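Local coordinates for putative nitrite reductase NADPH (Small subunit) oxidoreductase protein (Vibrio parahaemolyticus RIMD 2210633, PDB 3C0D), which is a putative small subunit of an NAD(P)H-dependent nitrite reductase, probably serving nitrate assimilation through a Rieske-like domain, at residues A[44-48]-A[49-53]; A[52-55]-A[56-59]. All blocks are in the same frame, centred on the assembly; numbering follows the deposited sequence.

In the fold
Interaction 1 and interaction 2 are neighbouring turns of one continuous chain, their centres about 7 Å apart, sharing Ala52 and Tyr53 and hence strand 52-53. Interaction 1 closes the hairpin between strands 39-47 and 52-53; it is partly buried, and combines backbone bonds with an aromatic pair and a lysine. Interaction 2 carries the chain out of strand 52-53 toward strand 59-62. It is more buried and rests on two backbone bonds, with little side-chain packing. Asp45 joins the two: its OD1 lies 2.7 Å from Ser56 N and its O 2.9 Å from Met55 N, both probable hydrogen bonds.

Interaction 1: residues A[44-48]-A[49-53]; sequences QDWDP and IGKAY
Lys51 NZ donates to Pro48 O over 2.8 Å, bringing the lysine's amino group back to the turn it leaves. The bend at chi2 (-58°) folds the chain round so that CD and CE also lie against this carbonyl. The same turn is closed by the backbone: Lys51 N bonds to Asp47 O at 3.0 Å, a carbonyl-to-amide step of four residues that defines an alpha-turn. Beyond it Asp47 N reaches Ala52 O at 3.1 Å. Gly50 takes a backbone conformation with positive phi that calls for glycine. Asp47 OD1 also accepts from Ile49 N, as in an Asx turn, but the carboxylate sits too near Ile49 O for its exact placement to be trusted; its OD2 bonds to Ser71.

Trp46 covers the outgoing strand. Its indole face lies over the Lys51-Ala52 peptide, with CH2 at 3.5 Å from Lys51 C. The six-membered ring turns an edge to Tyr53: the planes meet at 68°, and CE3 stands over the centre of the phenol ring, 3.7 Å from Tyr53 CD1. This T-shaped pair joins two residues that face each other as a non-hydrogen-bonded antiparallel pair, and Arg29 adds a cation-pi contact to Tyr53. Asp45 OD2 packs 3.3 Å from Tyr53 CB, while OD1 accepts a hydrogen bond from Ser56 N. Together these contacts form a beta hairpin between strands 39-47 and 52-53, at the margin of the antiparallel sheet of a Rieske-like domain.

Interaction 2: residues A[52-55]-A[56-59]; sequences AYVM and SRGI
Arg57 N donates to Val54 O at 2.9 Å, and Gly58 N to Met55 O at 3.1 Å with an N-H...O angle of 168°. Both are backbone hydrogen bonds from residue i+3 to residue i, and they carry this contact. The phi and psi angles of Met55, Ser56 and Arg57 stay in the helical region, which makes these two overlapping type I turns.

Apolar packing is slight. Val54 CG2, placed anti to its own amide nitrogen by a chi1 of 74° for CG1, comes within 4.1 Å of Arg57 CB, the two side chains crossing at about a right angle. Arg57 CB also lies 3.4 Å from Val54 O, beside the first bond, while the rest of the side chain runs off from Val54.

Outside contacts fix the turn in the fold. The selenomethionine side chain of Met55 packs on Ser71 and Leu93, Val54 touches Pro72 and Leu73, and Ile59 pairs through its backbone with Ala70. The two i+3 to i bonds form a short 3-10 turn, which connects strand 52-53 of the larger sheet to strand 59-62 of the three-stranded sheet in this Rieske-like fold.

Interaction 1: residues A[44-48]-A[49-53]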
ATOM      1  N   GLN A  44      -5.217   0.501   0.876  1.00 32.30           N
ATOM      2  CA  GLN A  44      -5.996   1.183   1.906  1.00 30.37           C
ATOM      3  C   GLN A  44      -5.395   0.844   3.262  1.00 30.48           C
ATOM      4  O   GLN A  44      -5.035  -0.308   3.517  1.00 29.62           O
ATOM      5  CB  GLN A  44      -7.443   0.727   1.893  1.00 31.06           C
ATOM      6  CG  GLN A  44      -7.664  -0.645   2.472  1.00 30.22           C
ATOM      7  CD  GLN A  44      -9.102  -1.063   2.332  1.00 34.49           C
ATOM      8  OE1 GLN A  44      -9.631  -1.120   1.218  1.00 35.86           O
ATOM      9  NE2 GLN A  44      -9.755  -1.349   3.456  1.00 33.00           N
ATOM     10  N   ASP A  45      -5.303   1.848   4.127  1.00 30.09           N
ATOM     11  CA  ASP A  45      -4.726   1.669   5.441  1.00 29.95           C
ATOM     12  C   ASP A  45      -5.704   1.027   6.374  1.00 30.86           C
ATOM     13  O   ASP A  45      -5.300   0.357   7.315  1.00 32.62           O
ATOM     14  CB  ASP A  45      -4.263   2.999   6.021  1.00 31.24           C
ATOM     15  CG  ASP A  45      -3.438   2.821   7.287  1.00 32.41           C
ATOM     16  OD1 ASP A  45      -2.516   1.974   7.287  1.00 34.29           O
ATOM     17  OD2 ASP A  45      -3.698   3.529   8.279  1.00 31.31           O
ATOM     18  N   TRP A  46      -6.989   1.223   6.118  1.00 31.75           N
ATOM     19  CA  TRP A  46      -8.015   0.614   6.960  1.00 34.07           C
ATOM     20  C   TRP A  46      -8.093  -0.913   6.726  1.00 33.82           C
ATOM     21  O   TRP A  46      -8.230  -1.369   5.592  1.00 34.93           O
ATOM     22  CB  TRP A  46      -9.360   1.295   6.671  1.00 36.07           C
ATOM     23  CG  TRP A  46     -10.562   0.729   7.380  1.00 37.04           C
ATOM     24  CD1 TRP A  46     -11.419  -0.212   6.905  1.00 37.40           C
ATOM     25  CD2 TRP A  46     -11.056   1.105   8.672  1.00 39.00           C
ATOM     26  NE1 TRP A  46     -12.423  -0.445   7.810  1.00 38.18           N
ATOM     27  CE2 TRP A  46     -12.228   0.351   8.905  1.00 40.06           C
ATOM     28  CE3 TRP A  46     -10.627   2.013   9.654  1.00 40.03           C
ATOM     29  CZ2 TRP A  46     -12.977   0.470  10.085  1.00 38.69           C
ATOM     30  CZ3 TRP A  46     -11.372   2.135  10.827  1.00 39.40           C
ATOM     31  CH2 TRP A  46     -12.537   1.369  11.029  1.00 39.20           C
ATOM     32  N   ASP A  47      -7.968  -1.681   7.808  1.00 33.71           N
ATOM     33  CA  ASP A  47      -8.038  -3.140   7.784  1.00 34.52           C
ATOM     34  C   ASP A  47      -9.506  -3.567   7.788  1.00 36.51           C
ATOM     35  O   ASP A  47     -10.201  -3.424   8.794  1.00 37.78           O
ATOM     36  CB  ASP A  47      -7.353  -3.706   9.026  1.00 35.12           C
ATOM     37  CG  ASP A  47      -7.495  -5.211   9.137  1.00 36.81           C
ATOM     38  OD1 ASP A  47      -8.282  -5.799   8.365  1.00 38.65           O
ATOM     39  OD2 ASP A  47      -6.824  -5.806  10.003  1.00 36.99           O
ATOM     40  N   PRO A  48      -9.992  -4.122   6.675  1.00 37.75           N
ATOM     41  CA  PRO A  48     -11.391  -4.568   6.553  1.00 38.18           C
ATOM     42  C   PRO A  48     -11.794  -5.647   7.546  1.00 38.23           C
ATOM     43  O   PRO A  48     -12.968  -5.845   7.818  1.00 37.72           O
ATOM     44  CB  PRO A  48     -11.466  -5.063   5.118  1.00 38.84           C
ATOM     45  CG  PRO A  48     -10.080  -5.628   4.908  1.00 39.42           C
ATOM     46  CD  PRO A  48      -9.184  -4.581   5.534  1.00 37.67           C
ATOM     47  N   ILE A  49     -10.807  -6.355   8.070  1.00 39.47           N
ATOM     48  CA  ILE A  49     -11.042  -7.413   9.040  1.00 39.74           C
ATOM     49  C   ILE A  49     -10.198  -6.985  10.229  1.00 42.56           C
ATOM     50  O   ILE A  49      -8.996  -7.289  10.290  1.00 46.74           O
ATOM     51  CB  ILE A  49     -10.479  -8.776   8.564  1.00 37.89           C
ATOM     52  CG1 ILE A  49     -10.842  -9.032   7.102  1.00 34.74           C
ATOM     53  CG2 ILE A  49     -11.030  -9.889   9.433  1.00 37.49           C
ATOM     54  CD1 ILE A  49     -10.161 -10.251   6.545  1.00 33.88           C
ATOM     55  N   GLY A  50     -10.799  -6.289  11.182  1.00 40.34           N
ATOM     56  CA  GLY A  50     -10.018  -5.846  12.326  1.00 38.60           C
ATOM     57  C   GLY A  50     -10.544  -4.477  12.657  1.00 38.30           C
ATOM     58  O   GLY A  50     -10.512  -4.034  13.806  1.00 38.15           O
ATOM     59  N   LYS A  51     -11.009  -3.808  11.608  1.00 35.78           N
ATOM     60  CA  LYS A  51     -11.625  -2.510  11.722  1.00 35.65           C
ATOM     61  C   LYS A  51     -10.819  -1.395  12.377  1.00 35.05           C
ATOM     62  O   LYS A  51     -11.180  -0.908  13.452  1.00 35.91           O
ATOM     63  CB  LYS A  51     -12.957  -2.688  12.448  1.00 33.70           C
ATOM     64  CG  LYS A  51     -13.797  -3.770  11.835  1.00 31.13           C
ATOM     65  CD  LYS A  51     -14.056  -3.441  10.387  1.00 33.11           C
ATOM     66  CE  LYS A  51     -14.949  -4.472   9.742  1.00 35.02           C
ATOM     67  NZ  LYS A  51     -15.112  -4.166   8.298  1.00 37.85           N
ATOM     68  N   ALA A  52      -9.741  -0.975  11.723  1.00 33.74           N
ATOM     69  CA  ALA A  52      -8.919   0.109  12.245  1.00 31.29           C
ATOM     70  C   ALA A  52      -7.836   0.473  11.247  1.00 29.10           C
ATOM     71  O   ALA A  52      -7.333  -0.396  10.541  1.00 27.50           O
ATOM     72  CB  ALA A  52      -8.294  -0.288  13.577  1.00 28.98           C
ATOM     73  N   TYR A  53      -7.506   1.762  11.166  1.00 27.41           N
ATOM     74  CA  TYR A  53      -6.460   2.190  10.258  1.00 26.12           C
ATOM     75  C   TYR A  53      -5.228   1.637  10.907  1.00 27.55           C
ATOM     76  O   TYR A  53      -4.781   2.167  11.925  1.00 28.03           O
ATOM     77  CB  TYR A  53      -6.326   3.707  10.201  1.00 24.17           C
ATOM     78  CG  TYR A  53      -7.557   4.438   9.758  1.00 21.90           C
ATOM     79  CD1 TYR A  53      -8.019   4.347   8.445  1.00 20.87           C
ATOM     80  CD2 TYR A  53      -8.268   5.216  10.655  1.00 21.35           C
ATOM     81  CE1 TYR A  53      -9.172   5.026   8.037  1.00 21.31           C
ATOM     82  CE2 TYR A  53      -9.417   5.890  10.266  1.00 22.10           C
ATOM     83  CZ  TYR A  53      -9.861   5.801   8.964  1.00 21.41           C
ATOM     84  OH  TYR A  53     -10.959   6.532   8.594  1.00 20.85           O
TER

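Interaction 2: residues A[52-55]-A[56-59]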
ATOM      1  N   ALA A  52      -9.741  -0.975  11.723  1.00 33.74           N
ATOM      2  CA  ALA A  52      -8.919   0.109  12.245  1.00 31.29           C
ATOM      3  C   ALA A  52      -7.836   0.473  11.247  1.00 29.10           C
ATOM      4  O   ALA A  52      -7.333  -0.396  10.541  1.00 27.50           O
ATOM      5  CB  ALA A  52      -8.294  -0.288  13.577  1.00 28.98           C
ATOM      6  N   TYR A  53      -7.506   1.762  11.166  1.00 27.41           N
ATOM      7  CA  TYR A  53      -6.460   2.190  10.258  1.00 26.12           C
ATOM      8  C   TYR A  53      -5.228   1.637  10.907  1.00 27.55           C
ATOM      9  O   TYR A  53      -4.781   2.167  11.925  1.00 28.03           O
ATOM     10  CB  TYR A  53      -6.326   3.707  10.201  1.00 24.17           C
ATOM     11  CG  TYR A  53      -7.557   4.438   9.758  1.00 21.90           C
ATOM     12  CD1 TYR A  53      -8.019   4.347   8.445  1.00 20.87           C
ATOM     13  CD2 TYR A  53      -8.268   5.216  10.655  1.00 21.35           C
ATOM     14  CE1 TYR A  53      -9.172   5.026   8.037  1.00 21.31           C
ATOM     15  CE2 TYR A  53      -9.417   5.890  10.266  1.00 22.10           C
ATOM     16  CZ  TYR A  53      -9.861   5.801   8.964  1.00 21.41           C
ATOM     17  OH  TYR A  53     -10.959   6.532   8.594  1.00 20.85           O
ATOM     18  N   VAL A  54      -4.675   0.575  10.325  1.00 28.72           N
ATOM     19  CA  VAL A  54      -3.501  -0.049  10.900  1.00 27.63           C
ATOM     20  C   VAL A  54      -2.601  -0.782   9.903  1.00 28.34           C
ATOM     21  O   VAL A  54      -1.558  -1.323  10.296  1.00 27.93           O
ATOM     22  CB  VAL A  54      -3.933  -1.020  12.024  1.00 27.23           C
ATOM     23  CG1 VAL A  54      -4.544  -2.279  11.444  1.00 24.45           C
ATOM     24  CG2 VAL A  54      -2.749  -1.340  12.908  1.00 28.10           C
HETATM   25  N   MSE A  55      -2.974  -0.787   8.625  1.00 28.45           N
HETATM   26  CA  MSE A  55      -2.176  -1.496   7.639  1.00 30.13           C
HETATM   27  C   MSE A  55      -0.764  -0.973   7.495  1.00 29.38           C
HETATM   28  O   MSE A  55       0.141  -1.708   7.094  1.00 29.04           O
HETATM   29  CB  MSE A  55      -2.865  -1.500   6.276  1.00 33.41           C
HETATM   30  CG  MSE A  55      -4.187  -2.286   6.241  1.00 41.55           C
HETATM   31 SE   MSE A  55      -4.167  -4.123   6.993  1.00 53.32          SE
HETATM   32  CE  MSE A  55      -2.942  -4.967   5.731  1.00 44.23           C
ATOM     33  N   SER A  56      -0.544   0.287   7.833  1.00 26.89           N
ATOM     34  CA  SER A  56       0.803   0.813   7.698  1.00 28.10           C
ATOM     35  C   SER A  56       1.722   0.132   8.706  1.00 29.08           C
ATOM     36  O   SER A  56       2.930   0.098   8.541  1.00 30.49           O
ATOM     37  CB  SER A  56       0.807   2.321   7.924  1.00 28.06           C
ATOM     38  OG  SER A  56       1.167   2.643   9.248  1.00 29.18           O
ATOM     39  N   ARG A  57       1.134  -0.449   9.737  1.00 31.72           N
ATOM     40  CA  ARG A  57       1.913  -1.090  10.780  1.00 31.20           C
ATOM     41  C   ARG A  57       2.113  -2.588  10.575  1.00 31.19           C
ATOM     42  O   ARG A  57       2.719  -3.250  11.408  1.00 32.42           O
ATOM     43  CB  ARG A  57       1.245  -0.837  12.141  1.00 32.16           C
ATOM     44  CG  ARG A  57       1.107   0.643  12.557  1.00 32.82           C
ATOM     45  CD  ARG A  57       2.466   1.310  12.691  1.00 36.03           C
ATOM     46  NE  ARG A  57       3.388   0.463  13.439  1.00 41.07           N
ATOM     47  CZ  ARG A  57       4.709   0.483  13.290  1.00 43.49           C
ATOM     48  NH1 ARG A  57       5.263   1.316  12.414  1.00 44.60           N
ATOM     49  NH2 ARG A  57       5.473  -0.342  14.003  1.00 43.08           N
ATOM     50  N   GLY A  58       1.620  -3.132   9.472  1.00 32.48           N
ATOM     51  CA  GLY A  58       1.770  -4.566   9.242  1.00 32.10           C
ATOM     52  C   GLY A  58       3.127  -5.009   8.709  1.00 33.70           C
ATOM     53  O   GLY A  58       3.761  -4.302   7.921  1.00 33.34           O
ATOM     54  N   ILE A  59       3.572  -6.190   9.129  1.00 34.51           N
ATOM     55  CA  ILE A  59       4.854  -6.730   8.696  1.00 36.51           C
ATOM     56  C   ILE A  59       4.822  -7.203   7.245  1.00 38.84           C
ATOM     57  O   ILE A  59       3.953  -7.993   6.860  1.00 37.74           O
ATOM     58  CB  ILE A  59       5.284  -7.907   9.599  1.00 36.60           C
ATOM     59  CG1 ILE A  59       5.636  -7.377  10.989  1.00 36.31           C
ATOM     60  CG2 ILE A  59       6.466  -8.659   8.977  1.00 32.71           C
ATOM     61  CD1 ILE A  59       6.050  -8.453  11.962  1.00 35.55           C
TER